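PDB 5J78: acetaldehyde dehydrogenase (Acetylating) from Geobacillus thermoglucosidasius, which probably catalyses the NAD-dependent, reversible interconversion of acetaldehyde and acetyl-CoA, as expected of an acetylating member of the aldehyde dehydrogenase family. Local coordinates for residues R123-V134 with L460-V470. Sequence-based numbering, arbitrary orientation.
Sequences RVWEIAQPVGIV and LFNIKRVAFGV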
# COMPACT_ATOMS: atom_id res chain seq x y z
N ARG A 123 12.92 41.29 22.59
CA ARG A 123 13.40 40.35 23.63
C ARG A 123 13.30 38.88 23.19
O ARG A 123 12.65 38.06 23.83
CB ARG A 123 12.63 40.58 24.94
CG ARG A 123 12.78 41.99 25.51
CD ARG A 123 12.38 42.07 26.98
NE ARG A 123 13.43 41.55 27.85
CZ ARG A 123 13.31 41.40 29.17
NH1 ARG A 123 12.19 41.73 29.79
NH2 ARG A 123 14.32 40.91 29.87
N VAL A 124 14.01 38.58 22.10
CA VAL A 124 14.03 37.27 21.46
C VAL A 124 15.44 36.96 20.99
O VAL A 124 16.04 37.78 20.27
CB VAL A 124 13.09 37.20 20.22
CG1 VAL A 124 13.24 35.84 19.47
CG2 VAL A 124 11.65 37.44 20.60
N TRP A 125 15.98 35.81 21.39
CA TRP A 125 17.23 35.28 20.82
C TRP A 125 16.87 34.20 19.80
O TRP A 125 15.99 33.36 20.06
CB TRP A 125 18.15 34.66 21.88
CG TRP A 125 18.40 35.47 23.08
CD1 TRP A 125 18.30 36.82 23.20
CD2 TRP A 125 18.80 34.98 24.36
NE1 TRP A 125 18.61 37.20 24.48
CE2 TRP A 125 18.92 36.09 25.22
CE3 TRP A 125 19.07 33.70 24.87
CZ2 TRP A 125 19.30 35.97 26.55
CZ3 TRP A 125 19.45 33.58 26.20
CH2 TRP A 125 19.56 34.71 27.03
N GLU A 126 17.56 34.19 18.67
CA GLU A 126 17.46 33.11 17.70
C GLU A 126 18.65 32.17 17.81
O GLU A 126 19.80 32.61 17.78
CB GLU A 126 17.39 33.66 16.29
CG GLU A 126 16.25 34.59 16.01
CD GLU A 126 16.22 35.00 14.52
OE1 GLU A 126 17.19 34.67 13.80
OE2 GLU A 126 15.24 35.62 14.07
N ILE A 127 18.35 30.88 17.96
CA ILE A 127 19.37 29.85 18.04
C ILE A 127 19.30 29.01 16.77
O ILE A 127 18.21 28.58 16.38
CB ILE A 127 19.17 28.94 19.26
CG1 ILE A 127 19.18 29.73 20.56
CG2 ILE A 127 20.25 27.87 19.31
CD1 ILE A 127 18.61 28.92 21.72
N ALA A 128 20.44 28.80 16.12
CA ALA A 128 20.51 27.92 14.96
C ALA A 128 20.51 26.47 15.43
O ALA A 128 21.31 26.08 16.29
CB ALA A 128 21.74 28.21 14.12
N GLN A 129 19.59 25.69 14.89
CA GLN A 129 19.44 24.28 15.26
C GLN A 129 19.54 23.36 14.03
O GLN A 129 18.66 23.38 13.18
CB GLN A 129 18.10 24.05 15.95
CG GLN A 129 17.88 22.61 16.40
CD GLN A 129 18.92 22.18 17.44
OE1 GLN A 129 19.16 22.88 18.43
NE2 GLN A 129 19.55 21.05 17.20
N PRO A 130 20.59 22.52 13.96
CA PRO A 130 20.72 21.60 12.82
C PRO A 130 19.54 20.64 12.68
O PRO A 130 19.03 20.18 13.69
CB PRO A 130 22.00 20.81 13.16
CG PRO A 130 22.71 21.60 14.14
CD PRO A 130 21.67 22.32 14.95
N VAL A 131 19.15 20.33 11.46
CA VAL A 131 18.05 19.40 11.24
C VAL A 131 18.43 17.98 11.57
O VAL A 131 17.55 17.16 11.84
CB VAL A 131 17.53 19.44 9.80
CG1 VAL A 131 16.88 20.78 9.53
CG2 VAL A 131 18.64 19.12 8.78
N GLY A 132 19.73 17.69 11.54
CA GLY A 132 20.24 16.38 11.91
C GLY A 132 20.91 15.62 10.77
O GLY A 132 22.10 15.84 10.47
N ILE A 133 20.18 14.69 10.18
CA ILE A 133 20.70 13.89 9.06
C ILE A 133 19.89 14.17 7.82
O ILE A 133 18.66 13.99 7.81
CB ILE A 133 20.65 12.38 9.34
CG1 ILE A 133 21.37 12.06 10.64
CG2 ILE A 133 21.24 11.58 8.15
CD1 ILE A 133 21.25 10.60 11.05
N VAL A 134 20.58 14.62 6.77
CA VAL A 134 19.96 14.91 5.48
C VAL A 134 20.16 13.73 4.54
O VAL A 134 21.25 13.15 4.49
CB VAL A 134 20.55 16.18 4.83
CG1 VAL A 134 19.84 16.49 3.47
CG2 VAL A 134 20.42 17.37 5.77
N LEU A 460 18.61 24.23 5.87
CA LEU A 460 19.06 23.05 6.62
C LEU A 460 19.37 23.28 8.10
O LEU A 460 20.04 22.46 8.72
CB LEU A 460 20.30 22.46 5.92
CG LEU A 460 20.03 22.00 4.50
CD1 LEU A 460 21.29 21.37 3.90
CD2 LEU A 460 18.87 21.03 4.42
N PHE A 461 18.89 24.38 8.68
CA PHE A 461 18.76 24.47 10.13
C PHE A 461 17.46 25.16 10.49
O PHE A 461 16.97 26.02 9.76
CB PHE A 461 19.95 25.17 10.81
CG PHE A 461 20.18 26.61 10.36
CD1 PHE A 461 20.91 26.90 9.22
CD2 PHE A 461 19.70 27.67 11.11
CE1 PHE A 461 21.13 28.24 8.82
CE2 PHE A 461 19.91 28.99 10.72
CZ PHE A 461 20.62 29.28 9.58
N ASN A 462 16.88 24.69 11.59
CA ASN A 462 15.69 25.31 12.17
C ASN A 462 16.10 26.47 13.04
O ASN A 462 17.22 26.49 13.54
CB ASN A 462 14.93 24.29 13.02
CG ASN A 462 14.46 23.08 12.21
OD1 ASN A 462 14.62 21.93 12.63
ND2 ASN A 462 13.88 23.33 11.06
N ILE A 463 15.21 27.44 13.21
CA ILE A 463 15.46 28.51 14.18
C ILE A 463 14.62 28.24 15.43
O ILE A 463 13.40 28.06 15.35
CB ILE A 463 15.15 29.89 13.57
CG1 ILE A 463 16.20 30.19 12.49
CG2 ILE A 463 15.22 30.98 14.63
CD1 ILE A 463 15.88 31.32 11.57
N LYS A 464 15.31 28.14 16.57
CA LYS A 464 14.68 28.12 17.88
C LYS A 464 14.65 29.53 18.44
O LYS A 464 15.63 30.28 18.31
CB LYS A 464 15.43 27.19 18.84
CG LYS A 464 15.65 25.76 18.31
CD LYS A 464 16.27 24.84 19.35
CE LYS A 464 17.62 25.36 19.88
NZ LYS A 464 18.11 24.54 21.04
N ARG A 465 13.53 29.92 19.05
CA ARG A 465 13.40 31.29 19.56
C ARG A 465 13.25 31.31 21.08
O ARG A 465 12.31 30.75 21.63
CB ARG A 465 12.23 31.99 18.87
CG ARG A 465 12.46 32.08 17.35
CD ARG A 465 11.23 32.45 16.58
NE ARG A 465 11.53 32.84 15.20
CZ ARG A 465 11.47 32.02 14.15
NH1 ARG A 465 11.12 30.75 14.29
NH2 ARG A 465 11.75 32.48 12.93
N VAL A 466 14.23 31.91 21.74
CA VAL A 466 14.18 32.16 23.17
C VAL A 466 13.48 33.49 23.39
O VAL A 466 14.01 34.54 23.02
CB VAL A 466 15.57 32.20 23.79
CG1 VAL A 466 15.48 32.38 25.32
CG2 VAL A 466 16.37 30.92 23.43
N ALA A 467 12.29 33.47 23.98
CA ALA A 467 11.44 34.66 23.98
C ALA A 467 10.91 34.98 25.36
O ALA A 467 10.35 34.12 26.03
CB ALA A 467 10.28 34.48 23.00
N PHE A 468 11.09 36.23 25.77
CA PHE A 468 10.81 36.61 27.15
C PHE A 468 9.40 37.18 27.26
O PHE A 468 8.88 37.80 26.33
CB PHE A 468 11.82 37.66 27.66
CG PHE A 468 13.21 37.14 27.86
CD1 PHE A 468 14.02 36.82 26.77
CD2 PHE A 468 13.74 37.01 29.14
CE1 PHE A 468 15.32 36.35 26.95
CE2 PHE A 468 15.04 36.55 29.34
CZ PHE A 468 15.84 36.22 28.23
N GLY A 469 8.79 36.98 28.41
CA GLY A 469 7.52 37.65 28.70
C GLY A 469 7.60 39.16 28.55
O GLY A 469 8.43 39.81 29.17
N VAL A 470 6.74 39.72 27.69
CA VAL A 470 6.69 41.16 27.47
C VAL A 470 5.25 41.71 27.54
O VAL A 470 5.05 42.90 27.42
CB VAL A 470 7.29 41.55 26.07
CG1 VAL A 470 8.74 41.14 25.95
CG2 VAL A 470 6.50 40.94 24.95
O HOH W 1 9.72 42.55 29.35
O HOH W 2 12.85 35.49 15.09
O HOH W 3 18.67 21.39 20.50
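The antiparallel pairing of strands 124-130 and 461-468 belongs to the oligomerisation arm of the aldehyde dehydrogenase fold, and on it Trp125 and Phe468 meet edge to face. The Phe468 edge points at the six-membered ring of Trp125, with CZ 3.9 Å from Trp125 CZ2 and the planes at 65°. The guanidinium of Arg123 lies over one face of the phenyl ring, offset toward its rim and 10° from parallel, with NH2 4.0 Å from Phe468 CD2. An alanine in place of Phe468 would probably leave the indole without its edge partner and the Arg123 guanidinium freer to turn. Six backbone bonds join the hydrogen-bonded pairs Trp125-Val466, Ile127-Lys464 and Gln129-Asn462, and Phe468 N adds a seventh to Arg123 O (3.1 Å). Val466 CG2, anti to its carbonyl carbon, presses on Ile127 CD1 at 3.5 Å, a tight contact beside the indole. CG and CD of Lys464 run beside CB and CG of Gln129, and the bend at chi3 (-58°) lays CE against Ile127 CG2; NZ makes a weak bond to Gln129 OE1 (3.3 Å), and a water joins the same two atoms. On the reverse face, Ile463 CG2 lies 3.8 Å from Glu126 CB and covers the Arg465 guanidinium. A water links Glu126 OE2 to Arg465 NE; Glu126 has a salt bridge with Arg117 of the same chain, and Arg465 with Asp453 of the second subunit. Residues 465-468 also pair with a parallel strand of that subunit, and Lys464 NZ, its chain held here, bonds the Ile411 and Lys413 carbonyls there, so the strand serves both fold and assembly.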